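Local coordinates for ABC transporter periplasmic substrate-binding protein (Desulfovibrio alaskensis, PDB 5MY5) that probably binds tungstate selectively in the periplasm and hands it to an ABC transporter for import into the cell, at residues K88-D92 with A93-T97; G195-I198 with K199-A202. The protein carries 2 engineered substitutions. All blocks are in the same frame, centred on the assembly; numbering follows the deposited sequence.

Both contacts are local, and they lie about 35 Å apart between centres, on opposite sides of the middle of the molecule. Contact 1 ends helix 84-92 and turns the chain toward strand 100-112; contact 2 stays inside helix 194-203. Each is partly buried, with aromatic residues facing inward, F90 in the first and Y197 and Y200 in the second, but contact 1 lies farther out, its centre about 21 Å from that of the chain against about 14 Å for contact 2. At the helix end, carbonyls are taken up by a Schellman motif and a water, whereas mid-helix the i to i+4 bonds run unbroken and two waters tie an acidic side chain to its own helix.

Contact 1 of 2, residues K88-D92 with A93-T97; sequences KAFVD and AGFGT
Backbone bonds from F95 N to F90 O (3.1 Å) and from G94 N to V91 O (3.0 Å) close the last turn of helix 84-92 in a Schellman motif, with G94 turning the chain at a positive phi of 90°. Just before it, A93 N to A89 O, at 2.9 Å, is the last regular bond of the helix. G96 N adds a weak bond to F90 O, so that one carbonyl draws two amides of the outgoing chain.

The F90 ring is the floor on which this turn folds back. With CG anti to the backbone N (chi1 -174°), it swings under the loop, and F95 CB lies over one face, 3.5 Å from the ring centroid, in a CH-pi contact. From there the F95 ring turns its edge to the F90 face, an offset edge-to-face pair with planes at 69°; F95 CD2 is the atom that approaches F90 CD1, at 3.8 Å. G96 N comes in obliquely to the F90 ring, 3.4 Å from F90 CE2. A93 CB covers a face of the F95 ring, above its centre. H233 also meets that ring, while L68 of helix 64-72 and I227 of strand 221-228 pack on F90, tying the helix end to its neighbours in this periplasmic binding-protein fold.

On the V91 side, CG1 touches T97 O, and R99 and I227 lie against the same side chain. Between the two arms of the turn a water donates to both V91 O, at 2.9 Å, and G96 O, at 2.7 Å.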
loop_
_atom_site.group_PDB
_atom_site.type_symbol
_atom_site.label_atom_id
_atom_site.label_comp_id
_atom_site.label_asym_id
_atom_site.label_seq_id
_atom_site.Cartn_x
_atom_site.Cartn_y
_atom_site.Cartn_z
ATOM N N LYS A 88 -14.407 -4.628 3.811
ATOM C CA LYS A 88 -15.449 -5.539 4.353
ATOM C C LYS A 88 -16.741 -4.774 4.778
ATOM O O LYS A 88 -17.876 -5.161 4.449
ATOM C CB LYS A 88 -14.922 -6.412 5.480
ATOM C CG LYS A 88 -13.922 -7.432 5.069
ATOM C CD LYS A 88 -13.232 -7.969 6.300
ATOM C CE LYS A 88 -12.224 -9.035 5.930
ATOM N NZ LYS A 88 -11.200 -9.120 7.003
ATOM N N ALA A 89 -16.553 -3.630 5.427
ATOM C CA ALA A 89 -17.696 -2.752 5.724
ATOM C C ALA A 89 -18.437 -2.235 4.515
ATOM O O ALA A 89 -19.689 -2.205 4.504
ATOM C CB ALA A 89 -17.268 -1.587 6.584
ATOM N N PHE A 90 -17.688 -1.956 3.412
ATOM C CA PHE A 90 -18.311 -1.519 2.181
ATOM C C PHE A 90 -19.205 -2.572 1.556
ATOM O O PHE A 90 -20.278 -2.335 1.076
ATOM C CB PHE A 90 -17.182 -1.043 1.217
ATOM C CG PHE A 90 -17.646 -0.422 -0.042
ATOM C CD1 PHE A 90 -17.911 0.919 -0.175
ATOM C CD2 PHE A 90 -17.730 -1.237 -1.233
ATOM C CE1 PHE A 90 -18.284 1.459 -1.381
ATOM C CE2 PHE A 90 -18.100 -0.683 -2.410
ATOM C CZ PHE A 90 -18.361 0.630 -2.498
ATOM N N VAL A 91 -18.664 -3.785 1.539
ATOM C CA VAL A 91 -19.401 -4.935 0.995
ATOM C C VAL A 91 -20.640 -5.199 1.926
ATOM O O VAL A 91 -21.747 -5.428 1.443
ATOM C CB VAL A 91 -18.470 -6.148 0.848
ATOM C CG1 VAL A 91 -19.219 -7.423 0.511
ATOM C CG2 VAL A 91 -17.454 -5.870 -0.284
ATOM N N ASP A 92 -20.400 -5.164 3.234
ATOM C CA ASP A 92 -21.521 -5.428 4.226
ATOM C C ASP A 92 -22.632 -4.407 4.118
ATOM O O ASP A 92 -23.823 -4.750 4.281
ATOM C CB ASP A 92 -20.982 -5.471 5.652
ATOM C CG ASP A 92 -20.125 -6.682 5.919
ATOM O OD1 ASP A 92 -20.161 -7.565 5.053
ATOM O OD2 ASP A 92 -19.374 -6.683 6.951
ATOM N N ALA A 93 -22.307 -3.174 3.820
ATOM C CA ALA A 93 -23.287 -2.126 3.554
ATOM C C ALA A 93 -24.143 -2.332 2.350
ATOM O O ALA A 93 -25.160 -1.625 2.176
ATOM C CB ALA A 93 -22.565 -0.777 3.442
ATOM N N GLY A 94 -23.689 -3.204 1.429
ATOM C CA GLY A 94 -24.371 -3.464 0.187
ATOM C C GLY A 94 -23.886 -2.529 -0.896
ATOM O O GLY A 94 -24.476 -2.487 -1.950
ATOM N N PHE A 95 -22.800 -1.786 -0.600
ATOM C CA PHE A 95 -22.312 -0.814 -1.611
ATOM C C PHE A 95 -21.418 -1.496 -2.686
ATOM O O PHE A 95 -21.380 -1.022 -3.777
ATOM C CB PHE A 95 -21.506 0.290 -0.981
ATOM C CG PHE A 95 -22.200 1.076 0.121
ATOM C CD1 PHE A 95 -23.559 1.240 0.110
ATOM C CD2 PHE A 95 -21.435 1.657 1.153
ATOM C CE1 PHE A 95 -24.184 1.993 1.133
ATOM C CE2 PHE A 95 -22.048 2.385 2.191
ATOM C CZ PHE A 95 -23.435 2.507 2.163
ATOM N N GLY A 96 -20.860 -2.625 -2.329
ATOM C CA GLY A 96 -20.033 -3.493 -3.233
ATOM C C GLY A 96 -20.512 -4.900 -3.235
ATOM O O GLY A 96 -21.175 -5.315 -2.290
ATOM N N THR A 97 -20.210 -5.681 -4.282
ATOM C CA THR A 97 -20.678 -7.020 -4.376
ATOM C C THR A 97 -19.768 -7.947 -3.591
ATOM O O THR A 97 -20.180 -8.784 -2.755
ATOM C CB THR A 97 -20.707 -7.437 -5.859
ATOM O OG1 THR A 97 -19.376 -7.342 -6.393
ATOM C CG2 THR A 97 -21.589 -6.394 -6.649
HETATM O O HOH W 1 -23.247 -6.373 -0.888
#

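Contact 2 of 2, residues G195-I198 with K199-A202; sequences GTYI and KYEA
Y197, Y200 and E201 all set CG anti to the backbone N, with chi1 -174° in Y197 and 177° in E201; the two tyrosine rings lean toward the C-terminal end of the helix, while the E201 carboxylate stands out from it, leaning back beside Y197. Y197 CE1 comes to the edge of the Y200 ring, in its plane and 3.7 Å from Y200 CD2; the rings meet obliquely. One turn on, E201 CB sits over a face of the Y197 ring, 4.0 Å from Y197 CE2, and the extended chain brings the carboxylate past the ring's rim, E201 CD also 4.0 Å from Y197 CE2 and the two planes 48° apart.

Beneath them runs regular alpha-helix: Y200 N bonds T196 O, and E201 N bonds Y197 O at 2.8 Å. Helix 194-203 follows strand 189-193 in the mixed sheet of the binding-protein fold, and its tyrosines face strand 210-214, where Y197 OH hydrogen-bonds L210 O. I180 of helix 176-186 packs on Y200 as well.

Two waters hold the E201 carboxylate from different oxygens. One donates to Y197 OH and, at 2.7 Å, to E201 OE2; the other donates to I198 O and, at 2.8 Å, to E201 OE1, which also forms a salt bridge with K266 NZ.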
loop_
_atom_site.group_PDB
_atom_site.type_symbol
_atom_site.label_atom_id
_atom_site.label_comp_id
_atom_site.label_asym_id
_atom_site.label_seq_id
_atom_site.Cartn_x
_atom_site.Cartn_y
_atom_site.Cartn_z
ATOM N N GLY A 195 7.970 1.140 -2.260
ATOM C CA GLY A 195 8.060 2.016 -3.434
ATOM C C GLY A 195 8.828 3.290 -3.141
ATOM O O GLY A 195 9.739 3.697 -3.836
ATOM N N THR A 196 8.450 3.993 -2.042
ATOM C CA THR A 196 9.124 5.215 -1.681
ATOM C C THR A 196 10.608 4.912 -1.323
ATOM O O THR A 196 11.448 5.727 -1.706
ATOM C CB THR A 196 8.441 5.929 -0.507
ATOM O OG1 THR A 196 7.044 6.196 -0.829
ATOM C CG2 THR A 196 9.082 7.214 -0.229
ATOM N N TYR A 197 10.876 3.793 -0.632
ATOM C CA TYR A 197 12.252 3.401 -0.418
ATOM C C TYR A 197 13.069 3.285 -1.752
ATOM O O TYR A 197 14.171 3.847 -1.841
ATOM C CB TYR A 197 12.437 2.156 0.401
ATOM C CG TYR A 197 13.888 1.952 0.678
ATOM C CD1 TYR A 197 14.527 2.782 1.578
ATOM C CD2 TYR A 197 14.634 0.929 0.029
ATOM C CE1 TYR A 197 15.904 2.616 1.808
ATOM C CE2 TYR A 197 15.987 0.810 0.210
ATOM C CZ TYR A 197 16.596 1.631 1.086
ATOM O OH TYR A 197 17.907 1.428 1.346
ATOM N N ILE A 198 12.507 2.528 -2.673
ATOM C CA ILE A 198 13.152 2.378 -3.996
ATOM C C ILE A 198 13.484 3.776 -4.596
ATOM O O ILE A 198 14.617 4.024 -5.121
ATOM C CB ILE A 198 12.279 1.493 -4.898
ATOM C CG1 ILE A 198 12.286 0.051 -4.460
ATOM C CG2 ILE A 198 12.732 1.697 -6.376
ATOM C CD1 ILE A 198 11.170 -0.729 -5.068
ATOM N N LYS A 199 12.552 4.732 -4.583
ATOM C CA LYS A 199 12.810 6.054 -5.159
ATOM C C LYS A 199 13.874 6.783 -4.365
ATOM O O LYS A 199 14.774 7.444 -4.943
ATOM C CB LYS A 199 11.486 6.886 -5.243
ATOM C CG LYS A 199 10.508 6.272 -6.265
ATOM C CD LYS A 199 9.148 6.970 -6.352
ATOM C CE LYS A 199 8.321 6.359 -7.515
ATOM N NZ LYS A 199 6.814 6.595 -7.459
ATOM N N TYR A 200 13.794 6.709 -3.044
ATOM C CA TYR A 200 14.803 7.354 -2.198
ATOM C C TYR A 200 16.268 6.735 -2.421
ATOM O O TYR A 200 17.252 7.459 -2.535
ATOM C CB TYR A 200 14.382 7.122 -0.706
ATOM C CG TYR A 200 15.469 7.316 0.318
ATOM C CD1 TYR A 200 15.905 8.596 0.594
ATOM C CD2 TYR A 200 16.044 6.235 1.035
ATOM C CE1 TYR A 200 16.953 8.837 1.473
ATOM C CE2 TYR A 200 17.017 6.469 1.973
ATOM C CZ TYR A 200 17.447 7.752 2.190
ATOM O OH TYR A 200 18.470 7.786 3.142
ATOM N N GLU A 201 16.357 5.422 -2.476
ATOM C CA GLU A 201 17.606 4.697 -2.685
ATOM C C GLU A 201 18.221 5.159 -4.062
ATOM O O GLU A 201 19.425 5.448 -4.136
ATOM C CB GLU A 201 17.252 3.225 -2.767
ATOM C CG GLU A 201 18.434 2.311 -3.065
ATOM C CD GLU A 201 18.042 0.873 -3.275
ATOM O OE1 GLU A 201 17.051 0.533 -3.932
ATOM O OE2 GLU A 201 18.710 -0.002 -2.714
ATOM N N ALA A 202 17.391 5.307 -5.072
ATOM C CA ALA A 202 17.851 5.827 -6.401
ATOM C C ALA A 202 18.296 7.285 -6.392
ATOM O O ALA A 202 19.276 7.627 -7.011
ATOM C CB ALA A 202 16.770 5.562 -7.471
HETATM O O HOH W 2 19.918 0.556 -0.335
HETATM O O HOH W 3 16.386 2.086 -6.164
#